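PDB 2Z0Q: Rho guanine nucleotide exchange factor 3 from Mus musculus, which acts as a guanine nucleotide exchange factor for the GTPases RhoA and RhoB, here represented by its DH-PH fragment. Local coordinates for residues A[107-112]-A[196-201]; A[211-216]-A[267-272]; A[281-286]-A[311-316]. One frame throughout, in Å; residues are numbered along the deposited sequence.

Contact 1: residues A[107-112]-A[196-201]; sequences SYDSYC and AEINTK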
# COMPACT_ATOMS: atom_id res chain seq x y z
N SER A 107 -6.13 11.66 -12.60
CA SER A 107 -4.69 11.62 -12.28
C SER A 107 -4.34 10.56 -11.23
O SER A 107 -3.18 10.14 -11.14
CB SER A 107 -4.23 12.98 -11.79
OG SER A 107 -4.49 13.97 -12.75
N TYR A 108 -5.32 10.10 -10.45
CA TYR A 108 -5.00 9.05 -9.47
C TYR A 108 -4.67 7.72 -10.18
O TYR A 108 -3.99 6.87 -9.62
CB TYR A 108 -6.16 8.83 -8.48
CG TYR A 108 -6.05 9.71 -7.26
CD1 TYR A 108 -6.15 11.09 -7.35
CD2 TYR A 108 -5.75 9.15 -6.02
CE1 TYR A 108 -5.95 11.92 -6.20
CE2 TYR A 108 -5.55 9.94 -4.88
CZ TYR A 108 -5.65 11.32 -4.98
OH TYR A 108 -5.42 12.05 -3.85
N ASP A 109 -5.13 7.56 -11.42
CA ASP A 109 -4.85 6.35 -12.16
C ASP A 109 -3.33 6.24 -12.39
O ASP A 109 -2.71 5.23 -12.07
CB ASP A 109 -5.56 6.37 -13.51
CG ASP A 109 -5.44 5.08 -14.26
OD1 ASP A 109 -5.58 4.03 -13.63
OD2 ASP A 109 -5.23 5.12 -15.50
N SER A 110 -2.77 7.32 -12.93
CA SER A 110 -1.34 7.41 -13.22
C SER A 110 -0.55 7.20 -11.93
O SER A 110 0.38 6.40 -11.87
CB SER A 110 -1.06 8.79 -13.81
OG SER A 110 0.30 8.95 -14.18
N TYR A 111 -0.95 7.92 -10.88
CA TYR A 111 -0.28 7.82 -9.59
C TYR A 111 -0.30 6.42 -8.98
O TYR A 111 0.74 5.88 -8.59
CB TYR A 111 -0.93 8.79 -8.61
CG TYR A 111 -0.27 8.74 -7.26
CD1 TYR A 111 1.02 9.23 -7.09
CD2 TYR A 111 -0.92 8.19 -6.17
CE1 TYR A 111 1.65 9.16 -5.85
CE2 TYR A 111 -0.30 8.11 -4.92
CZ TYR A 111 0.98 8.60 -4.77
OH TYR A 111 1.60 8.54 -3.53
N CYS A 112 -1.49 5.84 -8.84
CA CYS A 112 -1.56 4.51 -8.24
C CYS A 112 -0.83 3.44 -9.03
O CYS A 112 -0.42 2.42 -8.46
CB CYS A 112 -3.00 4.10 -8.03
SG CYS A 112 -3.79 5.17 -6.83
N ALA A 196 -12.78 1.08 -7.67
CA ALA A 196 -12.82 -0.33 -8.03
C ALA A 196 -11.88 -0.61 -9.19
O ALA A 196 -11.14 -1.62 -9.18
CB ALA A 196 -14.26 -0.73 -8.40
N GLU A 197 -11.88 0.28 -10.18
CA GLU A 197 -11.02 0.12 -11.34
C GLU A 197 -9.54 0.30 -10.98
O GLU A 197 -8.68 -0.48 -11.42
CB GLU A 197 -11.40 1.12 -12.44
CG GLU A 197 -10.62 0.94 -13.73
CD GLU A 197 -10.73 -0.49 -14.26
OE1 GLU A 197 -11.81 -1.11 -14.17
OE2 GLU A 197 -9.72 -1.00 -14.78
N ILE A 198 -9.24 1.32 -10.19
CA ILE A 198 -7.86 1.57 -9.80
C ILE A 198 -7.36 0.41 -8.94
O ILE A 198 -6.21 0.00 -9.06
CB ILE A 198 -7.72 2.92 -9.04
CG1 ILE A 198 -7.82 4.07 -10.06
CG2 ILE A 198 -6.44 2.93 -8.19
CD1 ILE A 198 -7.74 5.42 -9.45
N ASN A 199 -8.21 -0.14 -8.08
CA ASN A 199 -7.77 -1.27 -7.24
C ASN A 199 -7.46 -2.50 -8.10
O ASN A 199 -6.52 -3.25 -7.83
CB ASN A 199 -8.84 -1.66 -6.19
CG ASN A 199 -8.91 -0.69 -5.05
OD1 ASN A 199 -8.00 0.12 -4.85
ND2 ASN A 199 -9.99 -0.75 -4.28
N THR A 200 -8.28 -2.72 -9.13
CA THR A 200 -8.07 -3.86 -10.01
C THR A 200 -6.76 -3.70 -10.78
O THR A 200 -5.98 -4.64 -10.87
CB THR A 200 -9.24 -4.02 -10.98
OG1 THR A 200 -10.39 -4.42 -10.22
CG2 THR A 200 -8.94 -5.12 -12.03
N LYS A 201 -6.52 -2.52 -11.32
CA LYS A 201 -5.30 -2.27 -12.09
C LYS A 201 -4.05 -2.32 -11.21
O LYS A 201 -2.99 -2.76 -11.66
CB LYS A 201 -5.35 -0.89 -12.74
CG LYS A 201 -6.34 -0.74 -13.84
CD LYS A 201 -6.24 0.66 -14.40
CE LYS A 201 -7.37 0.99 -15.33
NZ LYS A 201 -7.24 2.41 -15.76

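Contact 2: residues A[211-216]-A[267-272]; sequences KERLLY and LCYQLY. With SO4 (sulfate ion), chain C.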
# COMPACT_ATOMS: atom_id res chain seq x y z
N LYS A 211 6.86 -10.13 -11.02
CA LYS A 211 7.20 -11.25 -11.89
C LYS A 211 8.34 -10.86 -12.84
O LYS A 211 9.22 -11.68 -13.15
CB LYS A 211 5.99 -11.69 -12.73
CG LYS A 211 5.07 -12.66 -12.01
CD LYS A 211 3.69 -12.79 -12.66
CE LYS A 211 3.78 -13.37 -14.06
NZ LYS A 211 2.36 -13.63 -14.52
N GLU A 212 8.34 -9.62 -13.32
CA GLU A 212 9.38 -9.20 -14.27
C GLU A 212 10.72 -8.99 -13.58
O GLU A 212 11.76 -8.94 -14.24
CB GLU A 212 8.94 -7.91 -14.99
CG GLU A 212 7.55 -8.05 -15.60
CD GLU A 212 7.15 -6.90 -16.51
OE1 GLU A 212 7.46 -5.73 -16.19
OE2 GLU A 212 6.49 -7.19 -17.53
N ARG A 213 10.69 -8.89 -12.26
CA ARG A 213 11.91 -8.67 -11.50
C ARG A 213 12.48 -9.95 -10.85
O ARG A 213 13.52 -9.88 -10.18
CB ARG A 213 11.68 -7.61 -10.43
CG ARG A 213 11.26 -6.21 -10.94
CD ARG A 213 12.36 -5.49 -11.65
NE ARG A 213 11.99 -4.10 -11.98
CZ ARG A 213 12.71 -3.04 -11.61
NH1 ARG A 213 13.83 -3.20 -10.89
NH2 ARG A 213 12.35 -1.81 -12.01
N LEU A 214 11.82 -11.09 -11.05
CA LEU A 214 12.35 -12.36 -10.50
C LEU A 214 13.59 -12.74 -11.30
O LEU A 214 13.62 -12.59 -12.53
CB LEU A 214 11.32 -13.48 -10.58
CG LEU A 214 10.06 -13.25 -9.69
CD1 LEU A 214 9.08 -14.41 -9.89
CD2 LEU A 214 10.48 -13.17 -8.20
N LEU A 215 14.61 -13.24 -10.61
CA LEU A 215 15.85 -13.63 -11.27
C LEU A 215 16.07 -15.11 -11.00
O LEU A 215 16.03 -15.54 -9.86
CB LEU A 215 16.96 -12.79 -10.67
CG LEU A 215 18.41 -12.99 -11.08
CD1 LEU A 215 18.59 -12.82 -12.60
CD2 LEU A 215 19.20 -11.92 -10.33
N TYR A 216 16.28 -15.89 -12.06
CA TYR A 216 16.46 -17.33 -11.96
C TYR A 216 17.91 -17.71 -12.31
O TYR A 216 18.21 -17.98 -13.48
CB TYR A 216 15.49 -18.03 -12.93
CG TYR A 216 14.04 -17.60 -12.78
CD1 TYR A 216 13.17 -18.28 -11.91
CD2 TYR A 216 13.52 -16.52 -13.50
CE1 TYR A 216 11.83 -17.90 -11.77
CE2 TYR A 216 12.19 -16.14 -13.37
CZ TYR A 216 11.35 -16.82 -12.51
OH TYR A 216 10.02 -16.44 -12.44
N LEU A 267 17.01 -3.32 -9.22
CA LEU A 267 16.61 -4.04 -8.02
C LEU A 267 15.86 -5.29 -8.48
O LEU A 267 14.78 -5.19 -9.07
CB LEU A 267 15.70 -3.15 -7.18
CG LEU A 267 15.17 -3.77 -5.88
CD1 LEU A 267 16.38 -4.23 -5.04
CD2 LEU A 267 14.33 -2.74 -5.11
N CYS A 268 16.40 -6.47 -8.19
CA CYS A 268 15.78 -7.71 -8.63
C CYS A 268 15.58 -8.63 -7.43
O CYS A 268 16.00 -8.29 -6.34
CB CYS A 268 16.66 -8.40 -9.66
SG CYS A 268 16.70 -7.46 -11.23
N TYR A 269 14.93 -9.77 -7.65
CA TYR A 269 14.64 -10.72 -6.56
C TYR A 269 15.12 -12.10 -7.01
O TYR A 269 14.46 -12.82 -7.79
CB TYR A 269 13.12 -10.70 -6.25
CG TYR A 269 12.65 -9.30 -5.91
CD1 TYR A 269 12.86 -8.74 -4.66
CD2 TYR A 269 12.10 -8.48 -6.90
CE1 TYR A 269 12.56 -7.41 -4.39
CE2 TYR A 269 11.79 -7.13 -6.64
CZ TYR A 269 12.03 -6.61 -5.40
OH TYR A 269 11.75 -5.27 -5.19
N GLN A 270 16.32 -12.43 -6.53
CA GLN A 270 17.01 -13.67 -6.87
C GLN A 270 16.37 -14.86 -6.15
O GLN A 270 16.34 -14.89 -4.90
CB GLN A 270 18.50 -13.49 -6.49
CG GLN A 270 19.37 -14.69 -6.86
CD GLN A 270 20.82 -14.49 -6.44
OE1 GLN A 270 21.24 -13.39 -6.12
NE2 GLN A 270 21.58 -15.57 -6.44
N LEU A 271 15.83 -15.80 -6.91
CA LEU A 271 15.17 -16.94 -6.25
C LEU A 271 16.16 -17.65 -5.33
O LEU A 271 17.30 -17.93 -5.72
CB LEU A 271 14.56 -17.92 -7.25
CG LEU A 271 13.08 -17.61 -7.55
CD1 LEU A 271 12.98 -16.33 -8.38
CD2 LEU A 271 12.42 -18.78 -8.25
N TYR A 272 15.71 -17.94 -4.10
CA TYR A 272 16.55 -18.60 -3.07
C TYR A 272 16.49 -20.14 -3.15
O TYR A 272 17.45 -20.84 -2.80
CB TYR A 272 16.09 -18.09 -1.71
CG TYR A 272 16.88 -18.53 -0.50
CD1 TYR A 272 18.21 -18.15 -0.36
CD2 TYR A 272 16.26 -19.22 0.56
CE1 TYR A 272 18.92 -18.43 0.81
CE2 TYR A 272 16.97 -19.51 1.75
CZ TYR A 272 18.29 -19.10 1.86
OH TYR A 272 19.00 -19.30 3.01
S SO4 C . 21.71 -20.99 2.27
O1 SO4 C . 23.16 -21.40 2.36
O2 SO4 C . 21.57 -19.56 2.73
O3 SO4 C . 21.25 -21.10 0.85
O4 SO4 C . 20.91 -21.94 3.13
O HOH W 1 15.20 -1.04 -10.22

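Contact 3: residues A[281-286]-A[311-316]; sequences LTLEDL and FRVSFK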
# COMPACT_ATOMS: atom_id res chain seq x y z
N LEU A 281 2.24 -26.94 -0.33
CA LEU A 281 2.90 -26.17 0.73
C LEU A 281 2.34 -26.55 2.11
O LEU A 281 1.15 -26.36 2.37
CB LEU A 281 2.68 -24.67 0.44
CG LEU A 281 3.36 -23.56 1.26
CD1 LEU A 281 2.98 -22.18 0.69
CD2 LEU A 281 2.88 -23.66 2.71
N THR A 282 3.19 -27.08 2.98
CA THR A 282 2.75 -27.45 4.33
C THR A 282 3.14 -26.26 5.24
O THR A 282 4.30 -25.87 5.31
CB THR A 282 3.48 -28.72 4.81
OG1 THR A 282 3.13 -29.83 3.96
CG2 THR A 282 3.08 -29.03 6.25
N LEU A 283 2.14 -25.69 5.91
CA LEU A 283 2.32 -24.53 6.77
C LEU A 283 2.17 -24.96 8.21
O LEU A 283 1.17 -25.59 8.56
CB LEU A 283 1.23 -23.47 6.46
CG LEU A 283 1.17 -22.28 7.41
CD1 LEU A 283 2.44 -21.40 7.28
CD2 LEU A 283 -0.07 -21.44 7.06
N GLU A 284 3.14 -24.64 9.04
CA GLU A 284 3.08 -25.00 10.47
C GLU A 284 3.38 -23.77 11.31
O GLU A 284 4.34 -23.07 11.08
CB GLU A 284 4.08 -26.13 10.77
CG GLU A 284 3.63 -27.42 10.07
CD GLU A 284 4.68 -28.53 10.07
OE1 GLU A 284 5.87 -28.22 10.03
OE2 GLU A 284 4.27 -29.73 10.04
N ASP A 285 2.54 -23.51 12.29
CA ASP A 285 2.76 -22.35 13.15
C ASP A 285 3.81 -22.73 14.17
O ASP A 285 3.79 -23.87 14.65
CB ASP A 285 1.45 -22.02 13.87
CG ASP A 285 1.49 -20.71 14.61
OD1 ASP A 285 2.57 -20.13 14.77
OD2 ASP A 285 0.40 -20.27 15.04
N LEU A 286 4.72 -21.83 14.49
CA LEU A 286 5.71 -22.11 15.52
C LEU A 286 5.43 -21.20 16.72
O LEU A 286 5.24 -20.02 16.54
CB LEU A 286 7.13 -21.83 15.05
CG LEU A 286 7.73 -22.84 14.07
CD1 LEU A 286 6.79 -23.04 12.92
CD2 LEU A 286 9.06 -22.30 13.54
N PHE A 311 7.10 -18.92 11.61
CA PHE A 311 6.21 -19.98 11.12
C PHE A 311 7.06 -20.80 10.17
O PHE A 311 8.11 -20.34 9.73
CB PHE A 311 4.92 -19.45 10.46
CG PHE A 311 5.13 -18.56 9.27
CD1 PHE A 311 5.14 -19.08 8.00
CD2 PHE A 311 5.31 -17.19 9.43
CE1 PHE A 311 5.30 -18.24 6.87
CE2 PHE A 311 5.47 -16.35 8.33
CZ PHE A 311 5.47 -16.86 7.07
N ARG A 312 6.62 -22.02 9.89
CA ARG A 312 7.38 -22.91 9.03
C ARG A 312 6.63 -23.25 7.75
O ARG A 312 5.45 -23.51 7.74
CB ARG A 312 7.70 -24.21 9.79
CG ARG A 312 8.68 -25.17 9.04
CD ARG A 312 8.96 -26.49 9.80
NE ARG A 312 8.98 -26.48 11.28
CZ ARG A 312 10.03 -26.21 12.04
NH1 ARG A 312 11.21 -25.88 11.53
NH2 ARG A 312 9.95 -26.39 13.32
N VAL A 313 7.36 -23.24 6.66
CA VAL A 313 6.81 -23.65 5.40
C VAL A 313 7.71 -24.77 4.89
O VAL A 313 8.92 -24.62 4.86
CB VAL A 313 6.82 -22.52 4.36
CG1 VAL A 313 6.45 -23.07 3.06
CG2 VAL A 313 5.82 -21.39 4.75
N SER A 314 7.12 -25.90 4.49
CA SER A 314 7.93 -27.00 3.98
C SER A 314 7.30 -27.59 2.71
O SER A 314 6.09 -27.44 2.43
CB SER A 314 8.14 -28.05 5.08
OG SER A 314 6.98 -28.80 5.30
N PHE A 315 8.14 -28.22 1.92
CA PHE A 315 7.77 -28.76 0.64
C PHE A 315 8.49 -30.09 0.42
O PHE A 315 9.73 -30.17 0.44
CB PHE A 315 8.17 -27.72 -0.41
CG PHE A 315 8.02 -28.16 -1.83
CD1 PHE A 315 6.88 -28.82 -2.24
CD2 PHE A 315 8.99 -27.80 -2.78
CE1 PHE A 315 6.69 -29.12 -3.61
CE2 PHE A 315 8.80 -28.08 -4.14
CZ PHE A 315 7.64 -28.75 -4.55
N LYS A 316 7.69 -31.12 0.20
CA LYS A 316 8.23 -32.45 -0.03
C LYS A 316 8.46 -32.57 -1.53
O LYS A 316 7.51 -32.47 -2.30
CB LYS A 316 7.22 -33.49 0.49
CG LYS A 316 7.81 -34.85 0.50
CD LYS A 316 6.89 -35.93 1.02
CE LYS A 316 7.64 -37.25 0.83
NZ LYS A 316 6.71 -38.34 0.98
O HOH W 2 6.07 -26.92 7.44
O HOH W 3 6.87 -27.69 12.56

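Contact 1: residues A[107-112]-A[196-201]
Asp-109 and Ile-198 mark the closest approach of two nearly parallel helical turns, 107-112 and 196-201, their CA atoms 6.1 Å apart. The segment axes run 10.0 Å from each other and cross at -20°, a separation too wide for backbone to meet backbone, so that side chains of 196-201 reach across. Ile-198 is the apolar centre. Its bond from CA to CB aims at the other helix, and its two branches divide the work: CG2 rests on Cys-112, 3.6 Å from Cys-112 CB and nearly as close to the sulfur, while CD1 reaches one turn back to lie 3.9 Å from Tyr-108 CB. With CG1 anti to the carbonyl carbon (chi1 -75°) and CD1 extended beyond it, the isoleucine spans one turn of the partner helix, between Tyr-108 and Cys-112. Tyr-108 takes part through CB and its backbone, while its ring leads away and its OH is hydrogen-bonded to His-74 NE2. Beside this apolar patch runs a salt bridge. The extended Lys-201 chain meets Asp-109 at about a right angle and brings NZ to 3.1 Å from Asp-109 OD1, with a weak second bond of 3.4 Å from Lys-201 NZ to Asp-109 OD2. The ammonium lies above the carboxylate, 38° out of its plane at OD1, and holds OD1 more closely than OD2. Lys-201 CD also passes 3.5 Å from Asp-109 OD1, where the two side chains cross. Both segments belong to the all-helical DH domain, the exchange module of Dbl-family proteins, and join helix 107-125 to the long helix 180-213. Arg-157 of helix 155-172 touches both Cys-112 and Ile-198, while helix 67-84 packs against Ser-107 and Tyr-111.

Contact 2: residues A[211-216]-A[267-272]
Arg-213, Leu-215, Tyr-269 and Leu-271 supply the backbone bonds that join segment 211-216 to the edge of strand 266-271 in parallel register. Tyr-269 is gripped twice: its N donates to Arg-213 O at 2.9 Å, and its O accepts from Leu-215 N, which stands 47° above the carbonyl plane. Leu-271 N then closes the run on Leu-215 O at 3.0 Å, almost straight at 176°.

A side-chain bond extends this pairing. Arg-213 bends at chi2 (-70°), turning its guanidinium back along the strand so that NH1 donates to Leu-267 O at 2.9 Å. A water held in the guanidinium plane accepts from both Arg-213 NH1 and Leu-267 N, bridging arginine and strand a second time. Beyond the contact itself, Tyr-272 OH donates to O2 of a sulfate, probably from the crystallisation liquor, and is also hydrogen-bonded to Arg-242 NH2.

Apolar contacts flank the bonds. Arg-213 CB sits at the edge of the Tyr-269 ring, 3.7 Å from Tyr-269 CD2. Leu-271 is shared between two partners: its CD1 lies 4.0 Å from Leu-214 CB, and its CD2 touches Tyr-216 CE1 at 3.7 Å.

The arrangement is the DH-PH junction of Dbl-family exchange factors: the last DH helix is followed by a short strand, 214-215, that pairs with the PH-domain sheet.

Contact 3: residues A[281-286]-A[311-316]
Leu-283 and Phe-311 meet through contrasting first torsions: Leu-283 CG is anti to its N (172°), whereas Phe-311 CG takes the crowded position between N and carbonyl carbon (60°). Leu-283 CD1 thereby comes 3.6 Å from Phe-311 CD1, approaching the ring obliquely. The two belong to an antiparallel strand pair of the PH-domain sheet, 282-285 with 311-315. Thr-282 with Ser-314 and Glu-284 with Arg-312 are its hydrogen-bonded pairs, each joined by two backbone bonds; Leu-283 with Val-313, between them, and Asp-285 with Phe-311 are non-hydrogen-bonded pairs.

The face bearing Leu-283, Asp-285, Phe-311 and Val-313 is the one met by the C-terminal helix 331-345. Leu-281 adds to it, with CG 3.6 Å from Val-313 CG1, and the helix packs on Leu-281 and Leu-283 through Ile-341 and Leu-338. Asp-285 forms a salt bridge with Lys-334 of the same helix.

Past the end of the pairing, Leu-286 turns toward Arg-312: its CD2 lies over one guanidinium face, offset toward the rim, and Leu-286 CD1 packs against Arg-312 CB at 3.5 Å.

The other face, with Thr-282, Glu-284, Arg-312 and Ser-314, is polar. Carboxylate and guanidinium stand almost perpendicular there, and the direct ion pair is long, 3.8 Å from Glu-284 OE1 to Arg-312 NE. A water in the guanidinium plane completes the link between the charges, accepting from Arg-312 NE at 2.7 Å and donating to Glu-284 OE1 at 2.8 Å.

From the N terminus the chain first builds the DH helices, and contact 1 closes a largely helical loop of 83 residues by bringing helix 180-213 back beside helix 107-125. The same long helix then carries the chain out of the DH domain to contact 2, where, after 50 intervening residues rich in strand, strand 266-271 comes back to pair with 214-215. Contact 3 closes the shortest loop, 24 residues, at another part of the same PH sheet. The three loops follow in series, neither nesting nor crossing. Contact 1 thus ties DH helices together, contact 2 joins DH to PH, and contact 3 lies within PH, its centre about 35 Å from that of contact 1.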